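Local coordinates for CLIP-associating protein 2 (Mus musculus, PDB 3WOZ) that probably binds tubulin through HEAT-repeat TOG domains such as this one and so contributes to the control of microtubule dynamics, at residues 142-147 / 177-182; 150-155 / 196-201; 123-128 / 161-166. All blocks are in the same frame, centred on the assembly; numbering follows the deposited sequence.

Contact 1: 142-147 / 177-182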
ATOM      1  N   LYS A 142      10.987   8.500   3.814  1.00 50.75           N
ATOM      2  CA  LYS A 142      10.797   7.670   2.619  1.00 49.56           C
ATOM      3  C   LYS A 142       9.478   6.889   2.630  1.00 48.43           C
ATOM      4  O   LYS A 142       8.885   6.673   1.576  1.00 48.03           O
ATOM      5  CB  LYS A 142      11.995   6.738   2.412  1.00 49.54           C
ATOM      6  CG  LYS A 142      13.257   7.472   1.973  1.00 49.66           C
ATOM      7  CD  LYS A 142      14.506   6.631   2.165  1.00 50.23           C
ATOM      8  CE  LYS A 142      15.761   7.399   1.760  1.00 50.53           C
ATOM      9  NZ  LYS A 142      15.771   7.741   0.305  1.00 51.34           N
ATOM     10  N   VAL A 143       9.027   6.479   3.814  1.00 47.52           N
ATOM     11  CA  VAL A 143       7.699   5.863   3.970  1.00 46.86           C
ATOM     12  C   VAL A 143       6.600   6.871   3.603  1.00 46.26           C
ATOM     13  O   VAL A 143       5.641   6.523   2.906  1.00 45.93           O
ATOM     14  CB  VAL A 143       7.476   5.272   5.395  1.00 46.92           C
ATOM     15  CG1 VAL A 143       6.041   4.786   5.577  1.00 47.04           C
ATOM     16  CG2 VAL A 143       8.436   4.122   5.659  1.00 46.73           C
ATOM     17  N   LYS A 144       6.767   8.117   4.050  1.00 45.61           N
ATOM     18  CA  LYS A 144       5.843   9.208   3.722  1.00 44.93           C
ATOM     19  C   LYS A 144       5.764   9.426   2.215  1.00 44.15           C
ATOM     20  O   LYS A 144       4.677   9.536   1.653  1.00 44.08           O
ATOM     21  CB  LYS A 144       6.270  10.512   4.406  1.00 45.04           C
ATOM     22  CG  LYS A 144       5.957  10.588   5.900  1.00 46.19           C
ATOM     23  CD  LYS A 144       6.507  11.895   6.489  1.00 47.73           C
ATOM     24  CE  LYS A 144       6.405  11.929   8.007  1.00 48.04           C
ATOM     25  NZ  LYS A 144       7.134  13.109   8.560  1.00 48.80           N
ATOM     26  N   VAL A 145       6.928   9.483   1.571  1.00 43.30           N
ATOM     27  CA  VAL A 145       7.022   9.623   0.118  1.00 42.38           C
ATOM     28  C   VAL A 145       6.226   8.518  -0.591  1.00 41.61           C
ATOM     29  O   VAL A 145       5.426   8.793  -1.482  1.00 41.67           O
ATOM     30  CB  VAL A 145       8.514   9.619  -0.351  1.00 42.65           C
ATOM     31  CG1 VAL A 145       8.624   9.467  -1.864  1.00 41.79           C
ATOM     32  CG2 VAL A 145       9.228  10.894   0.108  1.00 42.85           C
ATOM     33  N   ALA A 146       6.448   7.276  -0.174  1.00 40.83           N
ATOM     34  CA  ALA A 146       5.783   6.115  -0.765  1.00 40.29           C
ATOM     35  C   ALA A 146       4.259   6.153  -0.580  1.00 39.83           C
ATOM     36  O   ALA A 146       3.511   5.907  -1.530  1.00 39.56           O
ATOM     37  CB  ALA A 146       6.369   4.827  -0.200  1.00 39.86           C
ATOM     38  N   ILE A 147       3.811   6.468   0.633  1.00 39.54           N
ATOM     39  CA  ILE A 147       2.377   6.650   0.908  1.00 39.45           C
ATOM     40  C   ILE A 147       1.778   7.715  -0.002  1.00 39.25           C
ATOM     41  O   ILE A 147       0.745   7.483  -0.625  1.00 39.23           O
ATOM     42  CB  ILE A 147       2.103   7.032   2.382  1.00 39.35           C
ATOM     43  CG1 ILE A 147       2.414   5.861   3.308  1.00 39.45           C
ATOM     44  CG2 ILE A 147       0.644   7.484   2.571  1.00 39.52           C
ATOM     45  CD1 ILE A 147       2.782   6.292   4.721  1.00 39.87           C
ATOM     46  N   ILE A 177      -0.840  18.594   4.520  1.00 61.70           N
ATOM     47  CA  ILE A 177      -0.615  20.046   4.417  1.00 61.74           C
ATOM     48  C   ILE A 177       0.747  20.450   4.987  1.00 61.73           C
ATOM     49  O   ILE A 177       1.512  21.171   4.340  1.00 61.50           O
ATOM     50  CB  ILE A 177      -1.715  20.883   5.158  1.00 61.89           C
ATOM     51  CG1 ILE A 177      -3.137  20.384   4.850  1.00 62.09           C
ATOM     52  CG2 ILE A 177      -1.561  22.388   4.862  1.00 61.71           C
ATOM     53  CD1 ILE A 177      -3.712  20.803   3.497  1.00 61.95           C
ATOM     54  N   THR A 178       1.036  19.981   6.199  1.00 61.90           N
ATOM     55  CA  THR A 178       2.278  20.325   6.891  1.00 62.31           C
ATOM     56  C   THR A 178       3.490  19.651   6.256  1.00 62.43           C
ATOM     57  O   THR A 178       4.558  20.261   6.151  1.00 62.46           O
ATOM     58  CB  THR A 178       2.212  19.993   8.394  1.00 62.26           C
ATOM     59  OG1 THR A 178       1.727  18.657   8.572  1.00 62.59           O
ATOM     60  CG2 THR A 178       1.279  20.964   9.110  1.00 62.66           C
ATOM     61  N   TRP A 179       3.313  18.402   5.821  1.00 62.67           N
ATOM     62  CA  TRP A 179       4.355  17.669   5.102  1.00 62.75           C
ATOM     63  C   TRP A 179       4.747  18.383   3.804  1.00 63.15           C
ATOM     64  O   TRP A 179       5.798  18.104   3.221  1.00 63.35           O
ATOM     65  CB  TRP A 179       3.908  16.230   4.803  1.00 62.58           C
ATOM     66  CG  TRP A 179       3.736  15.345   6.020  1.00 62.12           C
ATOM     67  CD1 TRP A 179       4.091  15.637   7.307  1.00 62.20           C
ATOM     68  CD2 TRP A 179       3.197  14.015   6.047  1.00 61.78           C
ATOM     69  NE1 TRP A 179       3.794  14.579   8.134  1.00 61.73           N
ATOM     70  CE2 TRP A 179       3.245  13.571   7.388  1.00 61.43           C
ATOM     71  CE3 TRP A 179       2.677  13.154   5.069  1.00 62.04           C
ATOM     72  CZ2 TRP A 179       2.790  12.307   7.777  1.00 61.09           C
ATOM     73  CZ3 TRP A 179       2.220  11.895   5.459  1.00 61.10           C
ATOM     74  CH2 TRP A 179       2.283  11.486   6.803  1.00 61.01           C
ATOM     75  N   THR A 180       3.902  19.311   3.364  1.00 63.37           N
ATOM     76  CA  THR A 180       4.154  20.081   2.149  1.00 63.76           C
ATOM     77  C   THR A 180       5.182  21.196   2.382  1.00 63.86           C
ATOM     78  O   THR A 180       5.714  21.775   1.431  1.00 63.85           O
ATOM     79  CB  THR A 180       2.851  20.680   1.583  1.00 63.86           C
ATOM     80  OG1 THR A 180       1.750  19.807   1.872  1.00 64.18           O
ATOM     81  CG2 THR A 180       2.958  20.855   0.092  1.00 63.96           C
ATOM     82  N   THR A 181       5.455  21.489   3.649  1.00 63.95           N
ATOM     83  CA  THR A 181       6.456  22.487   4.013  1.00 64.22           C
ATOM     84  C   THR A 181       7.734  21.809   4.514  1.00 64.41           C
ATOM     85  O   THR A 181       8.696  22.487   4.886  1.00 64.39           O
ATOM     86  CB  THR A 181       5.923  23.484   5.083  1.00 64.11           C
ATOM     87  OG1 THR A 181       5.581  22.778   6.281  1.00 63.89           O
ATOM     88  CG2 THR A 181       4.701  24.229   4.568  1.00 63.97           C
ATOM     89  N   GLU A 182       7.726  20.474   4.499  1.00 64.73           N
ATOM     90  CA  GLU A 182       8.808  19.630   5.027  1.00 64.90           C
ATOM     91  C   GLU A 182      10.207  20.095   4.611  1.00 64.95           C
ATOM     92  O   GLU A 182      10.552  20.046   3.426  1.00 65.01           O
ATOM     93  CB  GLU A 182       8.583  18.162   4.629  1.00 64.94           C
ATOM     94  CG  GLU A 182       9.615  17.175   5.173  1.00 65.35           C
ATOM     95  CD  GLU A 182       9.700  17.182   6.689  1.00 66.27           C
ATOM     96  OE1 GLU A 182       8.784  16.644   7.346  1.00 66.37           O
ATOM     97  OE2 GLU A 182      10.691  17.721   7.223  1.00 66.93           O
TER

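Contact 2: 150-155 / 196-201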
ATOM      1  N   TYR A 150       1.601   6.867  -3.779  1.00 39.97           N
ATOM      2  CA  TYR A 150       0.521   5.912  -3.991  1.00 40.15           C
ATOM      3  C   TYR A 150      -0.846   6.607  -3.975  1.00 40.53           C
ATOM      4  O   TYR A 150      -1.665   6.376  -4.871  1.00 40.25           O
ATOM      5  CB  TYR A 150       0.590   4.783  -2.962  1.00 39.70           C
ATOM      6  CG  TYR A 150      -0.270   3.580  -3.292  1.00 39.07           C
ATOM      7  CD1 TYR A 150      -1.650   3.597  -3.067  1.00 38.31           C
ATOM      8  CD2 TYR A 150       0.295   2.421  -3.814  1.00 37.24           C
ATOM      9  CE1 TYR A 150      -2.443   2.490  -3.361  1.00 37.31           C
ATOM     10  CE2 TYR A 150      -0.489   1.309  -4.105  1.00 36.69           C
ATOM     11  CZ  TYR A 150      -1.857   1.354  -3.880  1.00 36.60           C
ATOM     12  OH  TYR A 150      -2.634   0.254  -4.162  1.00 35.96           O
ATOM     13  N   ILE A 151      -1.081   7.462  -2.975  1.00 41.23           N
ATOM     14  CA  ILE A 151      -2.299   8.294  -2.936  1.00 42.11           C
ATOM     15  C   ILE A 151      -2.475   8.993  -4.269  1.00 42.24           C
ATOM     16  O   ILE A 151      -3.514   8.862  -4.906  1.00 42.11           O
ATOM     17  CB  ILE A 151      -2.260   9.425  -1.860  1.00 42.15           C
ATOM     18  CG1 ILE A 151      -1.688   8.955  -0.517  1.00 42.74           C
ATOM     19  CG2 ILE A 151      -3.642  10.092  -1.719  1.00 42.49           C
ATOM     20  CD1 ILE A 151      -2.602   8.140   0.331  1.00 42.98           C
ATOM     21  N   GLU A 152      -1.446   9.734  -4.679  1.00 43.09           N
ATOM     22  CA  GLU A 152      -1.495  10.512  -5.910  1.00 44.01           C
ATOM     23  C   GLU A 152      -1.908   9.658  -7.108  1.00 44.02           C
ATOM     24  O   GLU A 152      -2.771  10.062  -7.882  1.00 44.33           O
ATOM     25  CB  GLU A 152      -0.156  11.198  -6.193  1.00 44.27           C
ATOM     26  CG  GLU A 152      -0.327  12.489  -6.990  1.00 46.68           C
ATOM     27  CD  GLU A 152       0.703  12.677  -8.084  1.00 50.13           C
ATOM     28  OE1 GLU A 152       1.874  12.274  -7.901  1.00 51.58           O
ATOM     29  OE2 GLU A 152       0.334  13.253  -9.134  1.00 52.12           O
ATOM     30  N   THR A 153      -1.299   8.481  -7.250  1.00 44.13           N
ATOM     31  CA  THR A 153      -1.610   7.586  -8.372  1.00 44.14           C
ATOM     32  C   THR A 153      -3.034   7.029  -8.265  1.00 44.47           C
ATOM     33  O   THR A 153      -3.733   6.899  -9.270  1.00 44.49           O
ATOM     34  CB  THR A 153      -0.580   6.446  -8.488  1.00 44.07           C
ATOM     35  OG1 THR A 153       0.743   6.991  -8.417  1.00 43.17           O
ATOM     36  CG2 THR A 153      -0.738   5.694  -9.802  1.00 43.91           C
ATOM     37  N   LEU A 154      -3.465   6.719  -7.042  1.00 45.07           N
ATOM     38  CA  LEU A 154      -4.822   6.223  -6.804  1.00 45.51           C
ATOM     39  C   LEU A 154      -5.859   7.294  -7.136  1.00 46.20           C
ATOM     40  O   LEU A 154      -6.936   6.985  -7.647  1.00 45.97           O
ATOM     41  CB  LEU A 154      -4.993   5.748  -5.352  1.00 45.36           C
ATOM     42  CG  LEU A 154      -6.304   5.025  -5.011  1.00 44.85           C
ATOM     43  CD1 LEU A 154      -6.373   3.654  -5.680  1.00 43.70           C
ATOM     44  CD2 LEU A 154      -6.480   4.891  -3.506  1.00 44.77           C
ATOM     45  N   ALA A 155      -5.514   8.547  -6.853  1.00 47.23           N
ATOM     46  CA  ALA A 155      -6.391   9.684  -7.123  1.00 48.49           C
ATOM     47  C   ALA A 155      -6.660   9.875  -8.615  1.00 49.19           C
ATOM     48  O   ALA A 155      -7.726  10.364  -8.996  1.00 49.57           O
ATOM     49  CB  ALA A 155      -5.811  10.955  -6.517  1.00 48.53           C
ATOM     50  N   LEU A 196      -2.286  16.882  -2.614  1.00 56.91           N
ATOM     51  CA  LEU A 196      -3.282  17.934  -2.394  1.00 57.21           C
ATOM     52  C   LEU A 196      -3.881  18.425  -3.707  1.00 57.44           C
ATOM     53  O   LEU A 196      -5.091  18.623  -3.799  1.00 57.65           O
ATOM     54  CB  LEU A 196      -2.686  19.101  -1.597  1.00 57.00           C
ATOM     55  CG  LEU A 196      -2.253  18.816  -0.156  1.00 56.67           C
ATOM     56  CD1 LEU A 196      -1.601  20.041   0.459  1.00 56.86           C
ATOM     57  CD2 LEU A 196      -3.419  18.346   0.705  1.00 56.88           C
ATOM     58  N   ILE A 197      -3.031  18.599  -4.714  1.00 57.93           N
ATOM     59  CA  ILE A 197      -3.461  18.989  -6.056  1.00 58.39           C
ATOM     60  C   ILE A 197      -4.432  17.962  -6.639  1.00 58.71           C
ATOM     61  O   ILE A 197      -5.527  18.319  -7.081  1.00 58.89           O
ATOM     62  CB  ILE A 197      -2.246  19.192  -7.016  1.00 58.46           C
ATOM     63  CG1 ILE A 197      -1.458  20.464  -6.660  1.00 58.86           C
ATOM     64  CG2 ILE A 197      -2.682  19.201  -8.488  1.00 58.34           C
ATOM     65  CD1 ILE A 197      -2.182  21.784  -6.935  1.00 59.65           C
ATOM     66  N   SER A 198      -4.028  16.692  -6.626  1.00 58.93           N
ATOM     67  CA  SER A 198      -4.833  15.617  -7.208  1.00 59.15           C
ATOM     68  C   SER A 198      -6.190  15.452  -6.523  1.00 59.27           C
ATOM     69  O   SER A 198      -7.200  15.271  -7.200  1.00 59.29           O
ATOM     70  CB  SER A 198      -4.064  14.291  -7.225  1.00 59.07           C
ATOM     71  OG  SER A 198      -3.531  13.983  -5.949  1.00 58.99           O
ATOM     72  N   LEU A 199      -6.213  15.523  -5.194  1.00 59.59           N
ATOM     73  CA  LEU A 199      -7.471  15.422  -4.446  1.00 59.97           C
ATOM     74  C   LEU A 199      -8.393  16.613  -4.715  1.00 60.36           C
ATOM     75  O   LEU A 199      -9.613  16.452  -4.791  1.00 60.31           O
ATOM     76  CB  LEU A 199      -7.219  15.262  -2.943  1.00 59.90           C
ATOM     77  CG  LEU A 199      -6.492  14.003  -2.448  1.00 59.84           C
ATOM     78  CD1 LEU A 199      -6.367  14.028  -0.933  1.00 59.89           C
ATOM     79  CD2 LEU A 199      -7.174  12.715  -2.907  1.00 59.82           C
ATOM     80  N   PHE A 200      -7.803  17.798  -4.870  1.00 60.96           N
ATOM     81  CA  PHE A 200      -8.561  19.001  -5.222  1.00 61.61           C
ATOM     82  C   PHE A 200      -9.193  18.856  -6.604  1.00 61.90           C
ATOM     83  O   PHE A 200     -10.387  19.107  -6.769  1.00 62.02           O
ATOM     84  CB  PHE A 200      -7.665  20.245  -5.164  1.00 61.69           C
ATOM     85  CG  PHE A 200      -8.379  21.535  -5.492  1.00 62.28           C
ATOM     86  CD1 PHE A 200      -9.158  22.182  -4.534  1.00 62.65           C
ATOM     87  CD2 PHE A 200      -8.260  22.109  -6.753  1.00 62.75           C
ATOM     88  CE1 PHE A 200      -9.817  23.374  -4.833  1.00 62.74           C
ATOM     89  CE2 PHE A 200      -8.915  23.302  -7.060  1.00 63.08           C
ATOM     90  CZ  PHE A 200      -9.691  23.935  -6.097  1.00 62.73           C
ATOM     91  N   GLU A 201      -8.393  18.434  -7.583  1.00 62.16           N
ATOM     92  CA  GLU A 201      -8.867  18.258  -8.957  1.00 62.50           C
ATOM     93  C   GLU A 201      -9.821  17.073  -9.118  1.00 62.56           C
ATOM     94  O   GLU A 201     -10.631  17.050 -10.047  1.00 62.57           O
ATOM     95  CB  GLU A 201      -7.686  18.143  -9.931  1.00 62.64           C
ATOM     96  CG  GLU A 201      -6.989  19.475 -10.217  1.00 63.71           C
ATOM     97  CD  GLU A 201      -5.864  19.365 -11.238  1.00 65.23           C
ATOM     98  OE1 GLU A 201      -4.786  19.944 -10.989  1.00 65.91           O
ATOM     99  OE2 GLU A 201      -6.051  18.708 -12.288  1.00 65.84           O
TER

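Contact 3: 123-128 / 161-166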
ATOM      1  N   LEU A 123     -12.018   1.455  -0.922  1.00 41.72           N
ATOM      2  CA  LEU A 123     -11.395   0.609   0.105  1.00 42.21           C
ATOM      3  C   LEU A 123      -9.887   0.863   0.246  1.00 42.13           C
ATOM      4  O   LEU A 123      -9.370   0.970   1.367  1.00 42.56           O
ATOM      5  CB  LEU A 123     -11.642  -0.878  -0.182  1.00 42.28           C
ATOM      6  CG  LEU A 123     -13.060  -1.472  -0.192  1.00 43.62           C
ATOM      7  CD1 LEU A 123     -12.959  -2.971  -0.406  1.00 44.76           C
ATOM      8  CD2 LEU A 123     -13.849  -1.183   1.087  1.00 44.36           C
ATOM      9  N   GLN A 124      -9.190   0.952  -0.887  1.00 41.60           N
ATOM     10  CA  GLN A 124      -7.768   1.307  -0.900  1.00 41.19           C
ATOM     11  C   GLN A 124      -7.560   2.675  -0.264  1.00 41.25           C
ATOM     12  O   GLN A 124      -6.678   2.850   0.572  1.00 40.98           O
ATOM     13  CB  GLN A 124      -7.227   1.368  -2.325  1.00 40.64           C
ATOM     14  CG  GLN A 124      -7.180   0.063  -3.081  1.00 39.84           C
ATOM     15  CD  GLN A 124      -6.433   0.227  -4.387  1.00 39.51           C
ATOM     16  OE1 GLN A 124      -6.983   0.016  -5.468  1.00 38.44           O
ATOM     17  NE2 GLN A 124      -5.183   0.651  -4.292  1.00 38.59           N
ATOM     18  N   PHE A 125      -8.373   3.642  -0.682  1.00 41.57           N
ATOM     19  CA  PHE A 125      -8.247   5.020  -0.215  1.00 42.11           C
ATOM     20  C   PHE A 125      -8.456   5.141   1.293  1.00 42.65           C
ATOM     21  O   PHE A 125      -7.744   5.893   1.964  1.00 42.44           O
ATOM     22  CB  PHE A 125      -9.214   5.941  -0.962  1.00 41.99           C
ATOM     23  CG  PHE A 125      -9.006   7.402  -0.672  1.00 42.55           C
ATOM     24  CD1 PHE A 125      -9.861   8.081   0.195  1.00 42.65           C
ATOM     25  CD2 PHE A 125      -7.947   8.097  -1.252  1.00 42.08           C
ATOM     26  CE1 PHE A 125      -9.672   9.436   0.469  1.00 42.96           C
ATOM     27  CE2 PHE A 125      -7.747   9.452  -0.984  1.00 43.17           C
ATOM     28  CZ  PHE A 125      -8.610  10.123  -0.119  1.00 43.62           C
ATOM     29  N   ASN A 126      -9.425   4.391   1.815  1.00 43.42           N
ATOM     30  CA  ASN A 126      -9.754   4.431   3.238  1.00 44.53           C
ATOM     31  C   ASN A 126      -8.625   3.876   4.092  1.00 45.08           C
ATOM     32  O   ASN A 126      -8.331   4.410   5.162  1.00 45.16           O
ATOM     33  CB  ASN A 126     -11.069   3.697   3.520  1.00 44.58           C
ATOM     34  CG  ASN A 126     -12.279   4.393   2.904  1.00 45.50           C
ATOM     35  OD1 ASN A 126     -13.328   3.775   2.719  1.00 47.83           O
ATOM     36  ND2 ASN A 126     -12.138   5.676   2.579  1.00 45.36           N
ATOM     37  N   ILE A 127      -7.984   2.815   3.602  1.00 45.88           N
ATOM     38  CA  ILE A 127      -6.791   2.265   4.238  1.00 46.36           C
ATOM     39  C   ILE A 127      -5.670   3.299   4.243  1.00 47.08           C
ATOM     40  O   ILE A 127      -4.951   3.437   5.234  1.00 47.03           O
ATOM     41  CB  ILE A 127      -6.329   0.968   3.544  1.00 46.50           C
ATOM     42  CG1 ILE A 127      -7.273  -0.179   3.910  1.00 46.16           C
ATOM     43  CG2 ILE A 127      -4.884   0.618   3.919  1.00 46.00           C
ATOM     44  CD1 ILE A 127      -7.316  -1.270   2.892  1.00 45.57           C
ATOM     45  N   LEU A 128      -5.544   4.032   3.142  1.00 47.76           N
ATOM     46  CA  LEU A 128      -4.495   5.031   3.008  1.00 48.73           C
ATOM     47  C   LEU A 128      -4.699   6.227   3.940  1.00 49.72           C
ATOM     48  O   LEU A 128      -3.731   6.805   4.433  1.00 49.60           O
ATOM     49  CB  LEU A 128      -4.371   5.486   1.554  1.00 48.58           C
ATOM     50  CG  LEU A 128      -3.837   4.464   0.536  1.00 48.25           C
ATOM     51  CD1 LEU A 128      -3.870   5.051  -0.856  1.00 47.86           C
ATOM     52  CD2 LEU A 128      -2.438   4.005   0.871  1.00 47.36           C
ATOM     53  N   ARG A 161     -16.634  10.447  -5.886  1.00 57.24           N
ATOM     54  CA  ARG A 161     -17.336  10.101  -4.643  1.00 58.06           C
ATOM     55  C   ARG A 161     -16.621   9.025  -3.811  1.00 58.20           C
ATOM     56  O   ARG A 161     -17.168   8.522  -2.822  1.00 58.28           O
ATOM     57  CB  ARG A 161     -18.809   9.737  -4.918  1.00 58.33           C
ATOM     58  CG  ARG A 161     -19.765   9.788  -3.698  1.00 59.34           C
ATOM     59  CD  ARG A 161     -19.450  10.915  -2.697  1.00 60.98           C
ATOM     60  NE  ARG A 161     -19.602  12.255  -3.265  1.00 62.53           N
ATOM     61  CZ  ARG A 161     -18.900  13.322  -2.884  1.00 63.31           C
ATOM     62  NH1 ARG A 161     -17.975  13.219  -1.935  1.00 63.47           N
ATOM     63  NH2 ARG A 161     -19.112  14.498  -3.462  1.00 63.02           N
ATOM     64  N   ASP A 162     -15.392   8.690  -4.200  1.00 58.35           N
ATOM     65  CA  ASP A 162     -14.535   7.851  -3.367  1.00 58.50           C
ATOM     66  C   ASP A 162     -13.834   8.721  -2.322  1.00 58.63           C
ATOM     67  O   ASP A 162     -13.285   8.214  -1.343  1.00 58.70           O
ATOM     68  CB  ASP A 162     -13.502   7.105  -4.216  1.00 58.44           C
ATOM     69  CG  ASP A 162     -14.121   6.047  -5.116  1.00 58.51           C
ATOM     70  OD1 ASP A 162     -13.526   5.762  -6.176  1.00 58.63           O
ATOM     71  OD2 ASP A 162     -15.187   5.494  -4.771  1.00 58.27           O
ATOM     72  N   PHE A 163     -13.860  10.034  -2.546  1.00 58.86           N
ATOM     73  CA  PHE A 163     -13.245  11.001  -1.648  1.00 59.16           C
ATOM     74  C   PHE A 163     -14.310  11.867  -0.969  1.00 59.49           C
ATOM     75  O   PHE A 163     -14.984  12.666  -1.623  1.00 59.48           O
ATOM     76  CB  PHE A 163     -12.239  11.864  -2.411  1.00 59.03           C
ATOM     77  CG  PHE A 163     -11.705  13.029  -1.621  1.00 59.19           C
ATOM     78  CD1 PHE A 163     -12.075  14.330  -1.946  1.00 59.35           C
ATOM     79  CD2 PHE A 163     -10.834  12.828  -0.556  1.00 59.37           C
ATOM     80  CE1 PHE A 163     -11.581  15.416  -1.220  1.00 59.59           C
ATOM     81  CE2 PHE A 163     -10.339  13.909   0.176  1.00 59.38           C
ATOM     82  CZ  PHE A 163     -10.716  15.203  -0.155  1.00 59.26           C
ATOM     83  N   THR A 164     -14.451  11.698   0.346  1.00 59.75           N
ATOM     84  CA  THR A 164     -15.463  12.417   1.121  1.00 60.17           C
ATOM     85  C   THR A 164     -14.867  13.191   2.298  1.00 60.40           C
ATOM     86  O   THR A 164     -13.843  12.795   2.869  1.00 60.34           O
ATOM     87  CB  THR A 164     -16.570  11.472   1.656  1.00 60.14           C
ATOM     88  OG1 THR A 164     -15.976  10.387   2.376  1.00 60.32           O
ATOM     89  CG2 THR A 164     -17.414  10.915   0.519  1.00 60.28           C
ATOM     90  N   ASN A 165     -15.522  14.296   2.649  1.00 60.67           N
ATOM     91  CA  ASN A 165     -15.145  15.107   3.800  1.00 61.11           C
ATOM     92  C   ASN A 165     -15.620  14.463   5.101  1.00 61.25           C
ATOM     93  O   ASN A 165     -16.689  14.790   5.622  1.00 61.45           O
ATOM     94  CB  ASN A 165     -15.684  16.540   3.658  1.00 61.14           C
ATOM     95  CG  ASN A 165     -15.224  17.462   4.782  1.00 61.49           C
ATOM     96  OD1 ASN A 165     -14.224  17.202   5.448  1.00 61.96           O
ATOM     97  ND2 ASN A 165     -15.960  18.548   4.991  1.00 61.60           N
ATOM     98  N   SER A 166     -14.819  13.528   5.601  1.00 61.45           N
ATOM     99  CA  SER A 166     -15.071  12.871   6.877  1.00 61.72           C
ATOM    100  C   SER A 166     -14.025  13.324   7.894  1.00 61.80           C
ATOM    101  O   SER A 166     -13.165  14.146   7.575  1.00 61.86           O
ATOM    102  CB  SER A 166     -15.039  11.353   6.707  1.00 61.67           C
ATOM    103  OG  SER A 166     -13.829  10.935   6.101  1.00 62.07           O
TER

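Contact 1: 142-147 / 177-182
This cation-pi contact joins helix 141-155 of a HEAT-repeat TOG domain to the C-terminal end of helix 167-179 and the loop after it: K144, near the start of the first, lies across the indole of W179 in the second. Where the backbones come nearest, the CA atoms of K144 and W179 are still 8.7 Å apart, so long side chains bridge the gap. The lysine takes CG anti to its carbonyl carbon (chi1 -76°) and runs extended from there, which lays CG, CD and CE over one face, at about a right angle to the tryptophan side chain. K144 CD stands over the six-membered ring of W179, 3.9 Å from its centroid and 14° off the normal, a CH-pi contact. K144 CE comes to 3.6 Å from W179 CE2. On the lysine's side of the indole, near the ammonium end, lies the E182 carboxylate, too distant for a salt bridge but likely to favour the positive charge; its OE2 accepts a hydrogen bond from the backbone N of K184. W179 also touches T132 of helix 121-133. K144 NZ lies off-centre, 4.2 Å from the centroid of the W179 pyrrole ring and 32° off its normal, and 4.1 Å from E182 OE1.

Contact 2: 150-155 / 196-201
Close helix-helix packing through small side chains joins the C-terminal part of helix 141-155 to helix 186-202 in the HEAT-repeat stack. The two segments run nearly parallel, with a signed crossing angle of 23°, and their axes approach to 9.0 Å. A155 and S198 make this possible: their CA atoms are 6.1 Å apart, and CB of A155 meets CB of S198 at 3.8 Å. S198 OG sits between its backbone N and carbonyl carbon (chi1 52°), turned back along its own helix, where it hydrogen-bonds to carbonyl oxygens of the preceding turn, S194 O and V195 O. This buried hydroxyl is thus satisfied within its own helix and presents itself to the other helix as a packing surface: the methylene CG of E152 lies 3.7 Å from S198 OG. Beyond CG the E152 chain bends away from the serine, its carboxylate making a salt bridge with K156 and a weak hydrogen bond with S194 OG. Beside the serine, a methyl of L199, CD2, reaches A155 CB at 4.2 Å and widens the apolar patch. Among the neighbouring elements, L199 touches F163 in the loop before helix 167-179, and L196 packs on that helix through V173 and V176.

Contact 3: 123-128 / 161-166
Segment 123-128 of helix 121-133 faces a short 3-10 turn and the extended loop after it, the backbones coming nearest at F125 and D162, whose CA atoms are 7.6 Å apart. In this HEAT-repeat TOG domain the loop leads from helix 141-155 to helix 167-179, and an aromatic pair fastens it to helix 121-133. F125 points its CB toward the loop and carries CG anti to the backbone N (chi1 -172°), which sends the ring out to F163. The two rings are almost perpendicular, with planes at 88° and centroids 5.9 Å apart: CZ and CE1 of F125 come up at the edge of the F163 ring, near its plane, while F163 CD2 approaches the F125 ring obliquely. M158 touches both phenylalanines, and F163 also reaches F207 of helix 204-212. Replacing F125 with an alanine would probably open a gap beside F163 and leave its ring freer to turn. Past the aromatics, the loop hands over to the next helix at S166, an N-cap residue. Back at the 3-10 turn, the carbonyl oxygen of D162 lies 3.8 Å from F125 CD1, and F125 CZ is 3.5 Å from F163 CD2.

Contacts 1 and 2 share helix 141-155, one near its start and the other near its end, with centres about 13 Å apart. They touch directly where I177 CD1 lies 3.7 Å from L196 CD2 and where T180 OG1 comes to 3.6 Å from L196 CD1. Contact 3 adjoins contact 2, about 11 Å away between centres, through the packing of helix 121-133 on helix 141-155: I151 CD1 is 3.4 Å from L128 CB. Contacts 1 and 3 do not touch, their nearest atoms being about 5 Å apart and their centres about 18 Å. Contact 2 touches both of the others, and in every pair of contacts the segments alternate along the chain.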